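Local atomic coordinates of CAS6A (Thermus thermophilus, PDB entry 4C97), a protein that probably acts as an endoribonuclease that cuts CRISPR RNA precursors, a Cas6 enzyme of the bacterial antiviral defence. Residues E165-R168 with E169-E173; G106-T109 with Y110-F114. The protein carries 1 engineered substitution. All blocks are in the same frame, centred on the assembly; numbering follows the deposited sequence.

Contact 1. Residues E165-R168 with E169-E173; sequences EGVR and EALLE
Val167 and Leu171, one helical turn apart, lie side by side on the inward face of helix 165-174, with CG1 of Val167 3.8 Å from CD1 of Leu171. Val167 CG1 stands anti to its backbone N (chi1 171°), beside the carbonyl carbon, which carries the methyl forward along the helix to its partner. This is the dense side: both residues are buried, and helix 209-225 covers them through Trp214, which Val167 touches, and Leu215, which Leu171 touches. The backbone beneath is regular: the N-H of Leu171 meets Val167 O at 2.9 Å, and that of Leu172 meets Arg168 O equally well.

On a partly exposed flank Arg168 and Leu172 slant across each other, CG of Arg168 4.0 Å from CD1 of Leu172. The arginine runs straight through CD and then bends at chi3 (-78°), and its NH2 forms a salt bridge with Glu156 of helix 144-158.

The solvent side is built differently. Gly166 O accepts from Ala170 N at 3.0 Å, the donor tilted 35° from the carbonyl plane, and also from a water at 2.6 Å. The same water donates to OE1 of Glu169, 2.8 Å away, bridging backbone and carboxylate. The chemistry thus implies an amphipathic helix: apolar side chains face helices 209-225 and 144-158, while a water-bridged carboxylate lies on the exposed side.

Contact 2. Residues G106-T109 with Y110-F114; sequences GVST and YPRLF
Thr109 ends the strand and caps the short helix 110-113, its OG1 accepting a weak bond from the N-H of Arg112 at 3.4 Å. The hydroxyl can do this because chi1 of 64° sets OG1 between the backbone N and the carbonyl carbon, turned forward over the first turn. That N-H is shared: it also leans on Thr109 O at 3.0 Å, again weakly, with an angle of only 122° at the hydrogen. The carbonyl itself serves two donors, since Leu113 N reaches it as well, weakly, at 3.3 Å and 126°. Leu113 N has a second, shorter bond to Tyr110 O at 2.9 Å, and Phe114 N follows suit with Pro111 O at 3.0 Å; both bonds span three residues, as in a 3-10 turn.

The side chain of Arg112 crosses Thr109 obliquely, its CG 3.4 Å from OG1. From the preceding residue, OG of Ser108 touches CB of Arg112, also at 3.4 Å, so both hydroxyl oxygens lie against the aliphatic root of the arginine.

Tyr110 turns the other way, into the protein, where its OH bonds to Leu66 O and its side chain packs on Leu155, Phe158 and Phe221. Leu113 joins it on Leu155 and Phe221, while in the backbone Ser108 pairs with Leu7 of strand 6-15 and Tyr110 with Met5 just before it. Such a threonine at the end of a strand, accepting from the N-H three residues on, is an N-cap, here with a long, weak capping bond, at the point where strand 91-109, part of the ferredoxin-like sheet of the N-terminal half as in Cas6 proteins, gives way to helix 110-113.

Each contact is local and partly buried, but contact 1 lies farther out, about 22 Å from the chain centre to its own centre against 14 Å for contact 2. Val167, Ala170 and Leu171 are buried in contact 1, Tyr110 and Leu113 in contact 2; Gly166 and Glu169, like Pro111 and Arg112, are exposed. Residues 165-173 keep regular helical bonds, whereas those across the strand-to-helix change in 106-114 are all weak. Helices 144-158 and 209-225 border both contacts, with Trp214 a shared neighbour. A water bridges two acceptors in contact 1, whereas in contact 2 a threonine hydroxyl itself caps a backbone N-H.

Contact 1. Residues E165-R168 with E169-E173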
loop_
_atom_site.group_PDB
_atom_site.type_symbol
_atom_site.label_atom_id
_atom_site.label_comp_id
_atom_site.label_asym_id
_atom_site.label_seq_id
_atom_site.Cartn_x
_atom_site.Cartn_y
_atom_site.Cartn_z
ATOM N N GLU A 165 2.951 -23.657 3.872
ATOM C CA GLU A 165 4.241 -23.496 3.206
ATOM C C GLU A 165 4.170 -23.799 1.706
ATOM O O GLU A 165 4.772 -23.101 0.896
ATOM C CB GLU A 165 5.302 -24.355 3.915
ATOM C CG GLU A 165 6.735 -24.005 3.528
ATOM C CD GLU A 165 7.173 -22.646 4.022
ATOM O OE1 GLU A 165 6.556 -22.134 4.970
ATOM O OE2 GLU A 165 8.142 -22.074 3.462
ATOM N N GLY A 166 3.420 -24.834 1.334
ATOM C CA GLY A 166 3.223 -25.159 -0.071
ATOM C C GLY A 166 2.518 -24.071 -0.876
ATOM O O GLY A 166 2.787 -23.911 -2.083
ATOM N N VAL A 167 1.587 -23.354 -0.226
ATOM C CA VAL A 167 0.902 -22.213 -0.856
ATOM C C VAL A 167 1.888 -21.077 -1.093
ATOM O O VAL A 167 1.960 -20.501 -2.183
ATOM C CB VAL A 167 -0.304 -21.708 -0.006
ATOM C CG1 VAL A 167 -0.862 -20.388 -0.557
ATOM C CG2 VAL A 167 -1.371 -22.769 0.039
ATOM N N ARG A 168 2.673 -20.771 -0.066
ATOM C CA ARG A 168 3.766 -19.810 -0.200
ATOM C C ARG A 168 4.681 -20.199 -1.353
ATOM O O ARG A 168 5.028 -19.366 -2.203
ATOM C CB ARG A 168 4.561 -19.724 1.112
ATOM C CG ARG A 168 5.871 -18.963 1.013
ATOM C CD ARG A 168 6.594 -18.871 2.362
ATOM N NE ARG A 168 6.012 -17.853 3.237
ATOM C CZ ARG A 168 6.497 -16.620 3.399
ATOM N NH1 ARG A 168 7.613 -16.226 2.785
ATOM N NH2 ARG A 168 5.883 -15.784 4.214
ATOM N N GLU A 169 5.067 -21.470 -1.400
ATOM C CA GLU A 169 6.000 -21.925 -2.419
ATOM C C GLU A 169 5.408 -21.717 -3.812
ATOM O O GLU A 169 6.088 -21.236 -4.732
ATOM C CB GLU A 169 6.361 -23.408 -2.191
ATOM C CG GLU A 169 7.587 -23.878 -2.952
ATOM C CD GLU A 169 7.300 -24.246 -4.399
ATOM O OE1 GLU A 169 6.127 -24.496 -4.758
ATOM O OE2 GLU A 169 8.268 -24.293 -5.189
ATOM N N ALA A 170 4.138 -22.090 -3.972
ATOM C CA ALA A 170 3.469 -21.839 -5.250
ATOM C C ALA A 170 3.434 -20.353 -5.601
ATOM O O ALA A 170 3.760 -19.960 -6.723
ATOM C CB ALA A 170 2.079 -22.386 -5.215
ATOM N N LEU A 171 3.030 -19.528 -4.646
ATOM C CA LEU A 171 2.889 -18.104 -4.930
ATOM C C LEU A 171 4.224 -17.499 -5.340
ATOM O O LEU A 171 4.303 -16.762 -6.327
ATOM C CB LEU A 171 2.349 -17.358 -3.716
ATOM C CG LEU A 171 0.891 -17.641 -3.370
ATOM C CD1 LEU A 171 0.597 -17.176 -1.973
ATOM C CD2 LEU A 171 -0.063 -16.992 -4.394
ATOM N N LEU A 172 5.279 -17.814 -4.592
ATOM C CA LEU A 172 6.559 -17.153 -4.819
ATOM C C LEU A 172 7.346 -17.746 -5.973
ATOM O O LEU A 172 7.992 -17.016 -6.713
ATOM C CB LEU A 172 7.411 -17.182 -3.558
ATOM C CG LEU A 172 6.805 -16.481 -2.351
ATOM C CD1 LEU A 172 7.881 -16.303 -1.274
ATOM C CD2 LEU A 172 6.168 -15.164 -2.702
ATOM N N GLU A 173 7.285 -19.066 -6.138
ATOM C CA GLU A 173 8.136 -19.747 -7.109
ATOM C C GLU A 173 7.461 -20.008 -8.448
ATOM O O GLU A 173 8.132 -20.021 -9.474
ATOM C CB GLU A 173 8.641 -21.087 -6.551
ATOM C CG GLU A 173 9.479 -20.938 -5.290
ATOM C CD GLU A 173 10.711 -20.067 -5.519
ATOM O OE1 GLU A 173 11.377 -20.229 -6.567
ATOM O OE2 GLU A 173 11.005 -19.204 -4.666
HETATM O O HOH W 1 3.856 -25.699 -3.609
#

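Contact 2. Residues G106-T109 with Y110-F114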
loop_
_atom_site.group_PDB
_atom_site.type_symbol
_atom_site.label_atom_id
_atom_site.label_comp_id
_atom_site.label_asym_id
_atom_site.label_seq_id
_atom_site.Cartn_x
_atom_site.Cartn_y
_atom_site.Cartn_z
ATOM N N GLY A 106 -10.519 3.496 2.007
ATOM C CA GLY A 106 -11.347 2.339 2.270
ATOM C C GLY A 106 -11.148 1.791 3.653
ATOM O O GLY A 106 -10.150 2.073 4.291
ATOM N N VAL A 107 -12.128 1.040 4.140
ATOM C CA VAL A 107 -12.015 0.355 5.412
ATOM C C VAL A 107 -12.578 -1.031 5.190
ATOM O O VAL A 107 -13.619 -1.179 4.538
ATOM C CB VAL A 107 -12.807 1.036 6.528
ATOM C CG1 VAL A 107 -12.548 0.336 7.846
ATOM C CG2 VAL A 107 -12.445 2.483 6.627
ATOM N N SER A 108 -11.890 -2.037 5.712
ATOM C CA SER A 108 -12.306 -3.421 5.536
ATOM C C SER A 108 -11.850 -4.261 6.716
ATOM O O SER A 108 -11.428 -3.729 7.766
ATOM C CB SER A 108 -11.762 -3.993 4.224
ATOM O OG SER A 108 -12.468 -5.176 3.872
ATOM N N THR A 109 -11.922 -5.579 6.553
ATOM C CA THR A 109 -11.471 -6.483 7.595
ATOM C C THR A 109 -10.635 -7.565 6.951
ATOM O O THR A 109 -10.759 -7.845 5.742
ATOM C CB THR A 109 -12.635 -7.163 8.336
ATOM O OG1 THR A 109 -13.331 -7.992 7.415
ATOM C CG2 THR A 109 -13.590 -6.144 8.961
ATOM N N TYR A 110 -9.788 -8.208 7.748
ATOM C CA TYR A 110 -8.925 -9.237 7.184
ATOM C C TYR A 110 -9.715 -10.396 6.585
ATOM O O TYR A 110 -9.386 -10.844 5.489
ATOM C CB TYR A 110 -7.851 -9.718 8.170
ATOM C CG TYR A 110 -6.692 -8.734 8.246
ATOM C CD1 TYR A 110 -6.689 -7.661 9.144
ATOM C CD2 TYR A 110 -5.624 -8.870 7.402
ATOM C CE1 TYR A 110 -5.631 -6.772 9.188
ATOM C CE2 TYR A 110 -4.558 -7.975 7.434
ATOM C CZ TYR A 110 -4.581 -6.932 8.316
ATOM O OH TYR A 110 -3.524 -6.057 8.320
ATOM N N PRO A 111 -10.810 -10.836 7.238
ATOM C CA PRO A 111 -11.551 -11.903 6.560
ATOM C C PRO A 111 -12.037 -11.493 5.171
ATOM O O PRO A 111 -12.058 -12.312 4.234
ATOM C CB PRO A 111 -12.717 -12.174 7.515
ATOM C CG PRO A 111 -12.141 -11.830 8.861
ATOM C CD PRO A 111 -11.306 -10.623 8.613
ATOM N N ARG A 112 -12.374 -10.223 5.011
ATOM C CA ARG A 112 -12.872 -9.762 3.726
ATOM C C ARG A 112 -11.780 -9.749 2.665
ATOM O O ARG A 112 -12.090 -9.761 1.478
ATOM C CB ARG A 112 -13.537 -8.392 3.849
ATOM C CG ARG A 112 -14.942 -8.515 4.418
ATOM C CD ARG A 112 -15.583 -7.175 4.714
ATOM N NE ARG A 112 -16.973 -7.419 5.069
ATOM C CZ ARG A 112 -17.959 -7.553 4.194
ATOM N NH1 ARG A 112 -17.722 -7.398 2.895
ATOM N NH2 ARG A 112 -19.184 -7.837 4.630
ATOM N N LEU A 113 -10.516 -9.773 3.081
ATOM C CA LEU A 113 -9.465 -9.806 2.072
ATOM C C LEU A 113 -9.512 -11.138 1.362
ATOM O O LEU A 113 -9.000 -11.249 0.246
ATOM C CB LEU A 113 -8.090 -9.628 2.684
ATOM C CG LEU A 113 -7.832 -8.286 3.354
ATOM C CD1 LEU A 113 -6.480 -8.327 4.016
ATOM C CD2 LEU A 113 -7.940 -7.106 2.379
ATOM N N PHE A 114 -10.140 -12.133 1.994
ATOM C CA PHE A 114 -10.171 -13.473 1.455
ATOM C C PHE A 114 -11.514 -13.789 0.797
ATOM O O PHE A 114 -11.850 -14.945 0.622
ATOM C CB PHE A 114 -9.880 -14.478 2.568
ATOM C CG PHE A 114 -8.441 -14.519 2.985
ATOM C CD1 PHE A 114 -7.537 -15.366 2.346
ATOM C CD2 PHE A 114 -7.977 -13.712 4.003
ATOM C CE1 PHE A 114 -6.210 -15.388 2.748
ATOM C CE2 PHE A 114 -6.648 -13.743 4.390
ATOM C CZ PHE A 114 -5.776 -14.586 3.753
#